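PDB 2QVP: peptidase M14 domain-containing protein, which is a putative zinc-dependent metallopeptidase of the M14 family, probably acting as a carboxypeptidase or on ester bonds. Local coordinates for residues A[33-38]-A[54-59]; A[38-43]-A[95-100]. All coordinates share one frame; numbering follows the deposited sequence.

Contact 1 (A[33-38]-A[54-59]); sequences IETERL and YLLQSP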
ATOM      1  N   ILE A  33       7.023  16.670   6.697  1.00  5.68           N
ATOM      2  CA  ILE A  33       6.124  17.816   6.747  1.00  6.51           C
ATOM      3  C   ILE A  33       4.719  17.358   7.071  1.00  6.52           C
ATOM      4  O   ILE A  33       4.064  17.940   7.924  1.00  7.56           O
ATOM      5  CB  ILE A  33       6.095  18.619   5.402  1.00  5.86           C
ATOM      6  CG1 ILE A  33       7.425  19.375   5.181  1.00  3.56           C
ATOM      7  CG2 ILE A  33       4.891  19.601   5.377  1.00  2.00           C
ATOM      8  CD1 ILE A  33       7.674  19.883   3.746  1.00  2.84           C
ATOM      9  N   GLU A  34       4.261  16.305   6.396  1.00  9.59           N
ATOM     10  CA  GLU A  34       2.913  15.782   6.657  1.00 10.83           C
ATOM     11  C   GLU A  34       2.780  15.120   8.023  1.00 11.72           C
ATOM     12  O   GLU A  34       1.738  15.280   8.654  1.00  8.87           O
ATOM     13  CB  GLU A  34       2.434  14.811   5.547  1.00 11.95           C
ATOM     14  CG  GLU A  34       2.266  15.462   4.201  1.00 11.66           C
ATOM     15  CD  GLU A  34       1.433  16.726   4.277  1.00 22.99           C
ATOM     16  OE1 GLU A  34       0.481  16.769   5.087  1.00 15.41           O
ATOM     17  OE2 GLU A  34       1.746  17.679   3.540  1.00 21.89           O
ATOM     18  N   THR A  35       3.817  14.400   8.464  1.00 10.60           N
ATOM     19  CA  THR A  35       3.822  13.767   9.790  1.00 12.44           C
ATOM     20  C   THR A  35       3.615  14.832  10.884  1.00 12.26           C
ATOM     21  O   THR A  35       2.830  14.692  11.814  1.00 11.70           O
ATOM     22  CB  THR A  35       5.151  12.993  10.018  1.00 11.60           C
ATOM     23  OG1 THR A  35       5.270  11.961   9.033  1.00 15.01           O
ATOM     24  CG2 THR A  35       5.227  12.383  11.410  1.00 16.25           C
ATOM     25  N   GLU A  36       4.352  15.910  10.714  1.00 13.68           N
ATOM     26  CA  GLU A  36       4.351  17.046  11.586  1.00 12.97           C
ATOM     27  C   GLU A  36       3.010  17.817  11.532  1.00  9.15           C
ATOM     28  O   GLU A  36       2.453  18.197  12.577  1.00  9.37           O
ATOM     29  CB  GLU A  36       5.580  17.890  11.183  1.00 12.71           C
ATOM     30  CG  GLU A  36       5.871  18.993  12.057  1.00 19.81           C
ATOM     31  CD  GLU A  36       7.130  19.764  11.676  1.00 19.86           C
ATOM     32  OE1 GLU A  36       8.186  19.193  11.304  1.00 28.65           O
ATOM     33  OE2 GLU A  36       7.029  20.987  11.776  1.00 24.88           O
ATOM     34  N   ARG A  37       2.473  18.009  10.331  1.00  8.07           N
ATOM     35  CA  ARG A  37       1.219  18.746  10.184  1.00  7.01           C
ATOM     36  C   ARG A  37       0.037  18.057  10.905  1.00 10.52           C
ATOM     37  O   ARG A  37      -0.698  18.692  11.655  1.00  8.11           O
ATOM     38  CB  ARG A  37       0.851  18.924   8.723  1.00  6.26           C
ATOM     39  CG  ARG A  37      -0.269  19.955   8.536  1.00  6.42           C
ATOM     40  CD  ARG A  37      -0.535  20.220   7.080  1.00  6.85           C
ATOM     41  NE  ARG A  37      -0.995  18.989   6.428  1.00  9.99           N
ATOM     42  CZ  ARG A  37      -2.245  18.529   6.451  1.00  7.36           C
ATOM     43  NH1 ARG A  37      -3.218  19.195   7.057  1.00  2.82           N
ATOM     44  NH2 ARG A  37      -2.518  17.392   5.825  1.00 12.08           N
ATOM     45  N   LEU A  38      -0.094  16.765  10.658  1.00 10.50           N
ATOM     46  CA  LEU A  38      -1.178  15.942  11.173  1.00 12.07           C
ATOM     47  C   LEU A  38      -0.905  15.379  12.582  1.00 11.20           C
ATOM     48  O   LEU A  38      -1.747  14.684  13.122  1.00 13.99           O
ATOM     49  CB  LEU A  38      -1.402  14.792  10.155  1.00 10.42           C
ATOM     50  CG  LEU A  38      -1.926  15.168   8.758  1.00  6.68           C
ATOM     51  CD1 LEU A  38      -1.842  13.997   7.795  1.00  5.25           C
ATOM     52  CD2 LEU A  38      -3.375  15.705   8.842  1.00  3.65           C
ATOM     53  N   TYR A  54       9.430   3.400   7.926  1.00 19.24           N
ATOM     54  CA  TYR A  54       8.490   3.981   8.880  1.00 15.89           C
ATOM     55  C   TYR A  54       7.125   3.333   8.996  1.00 14.18           C
ATOM     56  O   TYR A  54       6.566   2.825   8.028  1.00 17.48           O
ATOM     57  CB  TYR A  54       8.173   5.451   8.500  1.00 17.33           C
ATOM     58  CG  TYR A  54       9.286   6.436   8.699  1.00 13.27           C
ATOM     59  CD1 TYR A  54       9.729   6.766   9.987  1.00 20.11           C
ATOM     60  CD2 TYR A  54       9.875   7.098   7.606  1.00 15.26           C
ATOM     61  CE1 TYR A  54      10.749   7.695  10.183  1.00 19.95           C
ATOM     62  CE2 TYR A  54      10.880   8.040   7.794  1.00 14.89           C
ATOM     63  CZ  TYR A  54      11.327   8.312   9.084  1.00 14.98           C
ATOM     64  OH  TYR A  54      12.327   9.225   9.288  1.00 18.29           O
ATOM     65  N   LEU A  55       6.586   3.405  10.202  1.00 13.04           N
ATOM     66  CA  LEU A  55       5.190   3.135  10.462  1.00 13.56           C
ATOM     67  C   LEU A  55       4.670   4.454  11.027  1.00 12.58           C
ATOM     68  O   LEU A  55       5.109   4.883  12.085  1.00 10.84           O
ATOM     69  CB  LEU A  55       4.980   2.020  11.476  1.00 11.03           C
ATOM     70  CG  LEU A  55       3.481   1.765  11.741  1.00 15.51           C
ATOM     71  CD1 LEU A  55       2.809   1.142  10.475  1.00  5.34           C
ATOM     72  CD2 LEU A  55       3.340   0.920  12.973  1.00 11.26           C
ATOM     73  N   LEU A  56       3.752   5.106  10.323  1.00 13.15           N
ATOM     74  CA  LEU A  56       3.192   6.361  10.781  1.00 11.25           C
ATOM     75  C   LEU A  56       1.822   6.018  11.329  1.00 13.66           C
ATOM     76  O   LEU A  56       1.078   5.294  10.669  1.00 14.61           O
ATOM     77  CB  LEU A  56       3.066   7.364   9.632  1.00 12.86           C
ATOM     78  CG  LEU A  56       4.313   7.812   8.869  1.00 11.30           C
ATOM     79  CD1 LEU A  56       3.961   8.913   7.902  1.00 14.43           C
ATOM     80  CD2 LEU A  56       5.423   8.268   9.790  1.00 14.50           C
ATOM     81  N   GLN A  57       1.476   6.519  12.510  1.00 11.04           N
ATOM     82  CA  GLN A  57       0.170   6.241  13.106  1.00 13.25           C
ATOM     83  C   GLN A  57      -0.503   7.541  13.496  1.00 13.47           C
ATOM     84  O   GLN A  57       0.153   8.452  14.016  1.00 15.80           O
ATOM     85  CB  GLN A  57       0.321   5.322  14.327  1.00 13.74           C
ATOM     86  CG  GLN A  57       0.844   3.953  13.937  1.00 17.66           C
ATOM     87  CD  GLN A  57       0.772   2.932  15.034  1.00 18.69           C
ATOM     88  OE1 GLN A  57       1.449   3.063  16.067  1.00 22.53           O
ATOM     89  NE2 GLN A  57      -0.014   1.859  14.799  1.00 20.10           N
ATOM     90  N   SER A  58      -1.801   7.634  13.247  1.00 10.70           N
ATOM     91  CA  SER A  58      -2.540   8.817  13.613  1.00 13.28           C
ATOM     92  C   SER A  58      -2.532   8.982  15.150  1.00 13.48           C
ATOM     93  O   SER A  58      -2.388   7.990  15.886  1.00 11.59           O
ATOM     94  CB  SER A  58      -3.971   8.773  13.065  1.00 14.21           C
ATOM     95  OG  SER A  58      -4.688   7.613  13.480  1.00 12.47           O
ATOM     96  N   PRO A  59      -2.643  10.234  15.623  1.00 14.13           N
ATOM     97  CA  PRO A  59      -2.633  10.514  17.057  1.00 16.25           C
ATOM     98  C   PRO A  59      -3.917  10.154  17.803  1.00 18.66           C
ATOM     99  O   PRO A  59      -5.009  10.221  17.232  1.00 19.34           O
ATOM    100  CB  PRO A  59      -2.438  12.033  17.107  1.00 17.35           C
ATOM    101  CG  PRO A  59      -3.017  12.530  15.856  1.00 14.98           C
ATOM    102  CD  PRO A  59      -2.761  11.476  14.828  1.00 12.22           C
TER
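Thr35, on the last turns of helix 24-38, meets Leu56 of strand 51-57 with the two side chains crossing at about a right angle. Leu56 points at the helix and brings both methyls to the threonine hydroxyl: CD1 lies 3.5 Å from Thr35 OG1, and Leu56 CD2 lies 3.8 Å from the same oxygen. With chi1 at -61° the hydroxyl lies beside the backbone N and CG2 anti to it, and the hydroxyl hydrogen-bonds to the carbonyl of Leu31 one turn earlier. A threonine suits a partly exposed helix position of this kind, since its hydroxyl is satisfied within its own helix while it packs against an apolar neighbour. Leucine suits the buried strand position, its forked end turning both methyls to the hydroxyl oxygen. At the other end of the contact the ring of Pro59 comes up to the backbone of Leu38, with Pro59 CG 3.7 Å from Leu38 O. On another side of the helix, Arg37 grips Glu34 side-on through two nitrogens that share one oxygen, NE lying 3.0 Å from Glu34 OE1. The guanidinium also bonds to the carbonyl of Leu92, tying this side to the chain following helix 80-91. Leu40 touches both Thr35 and Leu56, Leu38 and Glu34 rest on Leu89 of helix 80-91, and strand 51-57 runs between its antiparallel neighbours 41-48 and 101-105.

Contact 2 (A[38-43]-A[95-100]); sequences LGLGSK and ELFKRV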
ATOM      1  N   LEU A  38      -0.094  16.765  10.658  1.00 10.50           N
ATOM      2  CA  LEU A  38      -1.178  15.942  11.173  1.00 12.07           C
ATOM      3  C   LEU A  38      -0.905  15.379  12.582  1.00 11.20           C
ATOM      4  O   LEU A  38      -1.747  14.684  13.122  1.00 13.99           O
ATOM      5  CB  LEU A  38      -1.402  14.792  10.155  1.00 10.42           C
ATOM      6  CG  LEU A  38      -1.926  15.168   8.758  1.00  6.68           C
ATOM      7  CD1 LEU A  38      -1.842  13.997   7.795  1.00  5.25           C
ATOM      8  CD2 LEU A  38      -3.375  15.705   8.842  1.00  3.65           C
ATOM      9  N   GLY A  39       0.281  15.619  13.151  1.00 11.46           N
ATOM     10  CA  GLY A  39       0.635  15.069  14.479  1.00 12.80           C
ATOM     11  C   GLY A  39       0.792  13.556  14.543  1.00 14.57           C
ATOM     12  O   GLY A  39       0.590  12.952  15.606  1.00 15.63           O
ATOM     13  N   LEU A  40       1.189  12.945  13.427  1.00 14.67           N
ATOM     14  CA  LEU A  40       1.303  11.489  13.340  1.00 15.83           C
ATOM     15  C   LEU A  40       2.492  11.022  14.148  1.00 17.10           C
ATOM     16  O   LEU A  40       3.511  11.701  14.219  1.00 16.84           O
ATOM     17  CB  LEU A  40       1.496  11.002  11.907  1.00 15.27           C
ATOM     18  CG  LEU A  40       0.548  11.474  10.816  1.00 14.11           C
ATOM     19  CD1 LEU A  40       1.006  10.942   9.474  1.00 16.62           C
ATOM     20  CD2 LEU A  40      -0.851  11.036  11.151  1.00 10.92           C
ATOM     21  N   GLY A  41       2.325   9.876  14.801  1.00 18.18           N
ATOM     22  CA  GLY A  41       3.414   9.243  15.513  1.00 17.68           C
ATOM     23  C   GLY A  41       4.215   8.623  14.391  1.00 18.12           C
ATOM     24  O   GLY A  41       3.642   8.240  13.375  1.00 13.89           O
ATOM     25  N   SER A  42       5.532   8.608  14.562  1.00 19.41           N
ATOM     26  CA  SER A  42       6.492   8.057  13.629  1.00 20.44           C
ATOM     27  C   SER A  42       7.292   7.011  14.391  1.00 20.66           C
ATOM     28  O   SER A  42       7.774   7.284  15.497  1.00 20.88           O
ATOM     29  CB  SER A  42       7.420   9.175  13.134  1.00 21.11           C
ATOM     30  OG  SER A  42       8.212   8.758  12.033  1.00 31.20           O
ATOM     31  N   LYS A  43       7.397   5.807  13.839  1.00 21.00           N
ATOM     32  CA  LYS A  43       8.163   4.722  14.453  1.00 21.07           C
ATOM     33  C   LYS A  43       9.011   4.114  13.363  1.00 17.44           C
ATOM     34  O   LYS A  43       8.483   3.719  12.331  1.00 20.21           O
ATOM     35  CB  LYS A  43       7.214   3.703  15.121  1.00 20.40           C
ATOM     36  CG  LYS A  43       7.852   2.430  15.639  1.00 21.62           C
ATOM     37  CD  LYS A  43       6.913   1.644  16.600  1.00 27.38           C
ATOM     38  CE  LYS A  43       5.448   1.670  16.160  1.00 32.38           C
ATOM     39  N   GLU A  95      -9.522  15.897  11.274  1.00 29.12           N
ATOM     40  CA  GLU A  95     -10.832  15.476  11.758  1.00 28.53           C
ATOM     41  C   GLU A  95     -11.036  13.983  11.473  1.00 27.16           C
ATOM     42  O   GLU A  95     -11.601  13.286  12.308  1.00 26.49           O
ATOM     43  CB  GLU A  95     -11.986  16.300  11.151  1.00 28.67           C
ATOM     44  CG  GLU A  95     -12.191  17.715  11.734  1.00 37.03           C
ATOM     45  CD  GLU A  95     -12.657  17.767  13.218  1.00 47.37           C
ATOM     46  OE1 GLU A  95     -13.113  16.744  13.793  1.00 49.73           O
ATOM     47  OE2 GLU A  95     -12.578  18.873  13.806  1.00 49.23           O
ATOM     48  N   LEU A  96     -10.544  13.498  10.327  1.00 26.45           N
ATOM     49  CA  LEU A  96     -10.607  12.063   9.966  1.00 23.86           C
ATOM     50  C   LEU A  96     -10.223  11.116  11.115  1.00 21.23           C
ATOM     51  O   LEU A  96     -10.831  10.064  11.250  1.00 19.71           O
ATOM     52  CB  LEU A  96      -9.693  11.762   8.761  1.00 24.03           C
ATOM     53  CG  LEU A  96      -9.625  10.311   8.240  1.00 26.40           C
ATOM     54  CD1 LEU A  96     -11.003   9.851   7.687  1.00 25.21           C
ATOM     55  CD2 LEU A  96      -8.510  10.122   7.203  1.00 23.30           C
ATOM     56  N   PHE A  97      -9.231  11.498  11.924  1.00 18.96           N
ATOM     57  CA  PHE A  97      -8.717  10.637  13.007  1.00 18.97           C
ATOM     58  C   PHE A  97      -9.667  10.482  14.181  1.00 18.82           C
ATOM     59  O   PHE A  97      -9.477   9.592  15.008  1.00 20.38           O
ATOM     60  CB  PHE A  97      -7.332  11.087  13.497  1.00 19.13           C
ATOM     61  CG  PHE A  97      -6.320  11.300  12.383  1.00 15.55           C
ATOM     62  CD1 PHE A  97      -6.218  10.411  11.300  1.00 21.21           C
ATOM     63  CD2 PHE A  97      -5.449  12.385  12.437  1.00 23.67           C
ATOM     64  CE1 PHE A  97      -5.281  10.623  10.285  1.00 22.06           C
ATOM     65  CE2 PHE A  97      -4.510  12.594  11.446  1.00 13.04           C
ATOM     66  CZ  PHE A  97      -4.435  11.724  10.355  1.00 20.32           C
ATOM     67  N   LYS A  98     -10.696  11.325  14.238  1.00 18.47           N
ATOM     68  CA  LYS A  98     -11.783  11.159  15.199  1.00 18.53           C
ATOM     69  C   LYS A  98     -12.628   9.923  14.851  1.00 18.44           C
ATOM     70  O   LYS A  98     -13.389   9.490  15.682  1.00 21.15           O
ATOM     71  CB  LYS A  98     -12.712  12.400  15.247  1.00 18.86           C
ATOM     72  CG  LYS A  98     -12.067  13.719  15.706  1.00 13.67           C
ATOM     73  N   ARG A  99     -12.542   9.386  13.630  1.00 17.31           N
ATOM     74  CA  ARG A  99     -13.322   8.202  13.255  1.00 18.32           C
ATOM     75  C   ARG A  99     -12.552   6.969  12.736  1.00 16.81           C
ATOM     76  O   ARG A  99     -13.188   5.947  12.424  1.00 14.93           O
ATOM     77  CB  ARG A  99     -14.402   8.605  12.251  1.00 19.51           C
ATOM     78  CG  ARG A  99     -13.909   9.155  10.945  1.00 23.08           C
ATOM     79  CD  ARG A  99     -15.069   9.329  10.020  1.00 22.25           C
ATOM     80  NE  ARG A  99     -14.637   9.808   8.716  1.00 24.60           N
ATOM     81  CZ  ARG A  99     -14.419  11.079   8.402  1.00 23.54           C
ATOM     82  NH1 ARG A  99     -14.504  12.064   9.301  1.00 25.73           N
ATOM     83  NH2 ARG A  99     -14.053  11.365   7.156  1.00 25.58           N
ATOM     84  N   VAL A 100     -11.218   7.054  12.667  1.00 15.87           N
ATOM     85  CA  VAL A 100     -10.375   5.927  12.251  1.00 16.71           C
ATOM     86  C   VAL A 100      -8.997   6.007  12.926  1.00 14.96           C
ATOM     87  O   VAL A 100      -8.499   7.096  13.168  1.00 13.52           O
ATOM     88  CB  VAL A 100     -10.172   5.886  10.711  1.00 17.87           C
ATOM     89  CG1 VAL A 100      -9.291   7.070  10.223  1.00 20.21           C
ATOM     90  CG2 VAL A 100      -9.598   4.521  10.258  1.00 15.27           C
TER
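The backbones of 38-43 and 95-100 stay well apart, the nearest CA atoms being those of Leu38 and Phe97 at 9.4 Å, and the gap is bridged by side chains at the margin of the mixed sheet of this alpha/beta fold. The first segment leaves helix 24-38 at Gly39, whose positive phi (67°) is readily adopted by glycine, and enters edge strand 41-48. The second is a short 3-10 turn, 95-98, closed by Lys98 N bonding to Glu95 O at 2.9 Å, in the connection from helix 80-91 to strand 101-105. Phe97 projects from this turn toward the other segment, and a large flat ring suits the place because it can span the distance between the backbones. Its CE2 lies 4.0 Å from Leu38 CB and 3.8 Å from Leu38 O. Leu40 starts out along the flank of the contact, but with CG beside its backbone N (chi1 -51°) its end swings nearer and crosses the phenylalanine side chain at about a right angle. Ser58 and Pro59 also touch the ring. No hydrogen bond joins the segments; the closest approach is apolar, the CD2 methyl of Leu40 reaching Phe97 CZ at 3.7 Å, obliquely to the ring.

Overall arrangement
The two contacts are neighbours, their centres about 7 Å apart, and both include Leu38, which lies where helix 24-38 gives way to the connection into strand 41-48. Along the sequence their segments alternate: 33-38, 38-43, 54-59, then 95-100. Strands 41-48 and 51-57 form an antiparallel hairpin at one border of the sheet, joined by probable backbone hydrogen bonds such as Gly41 N to Gln57 O at 2.7 Å. Contact 1 packs the helix against the inner strand of this hairpin and so holds the two together, whereas contact 2 ties that unit to the turn that leads into strand 101-105, away from the predicted active-site Glu245.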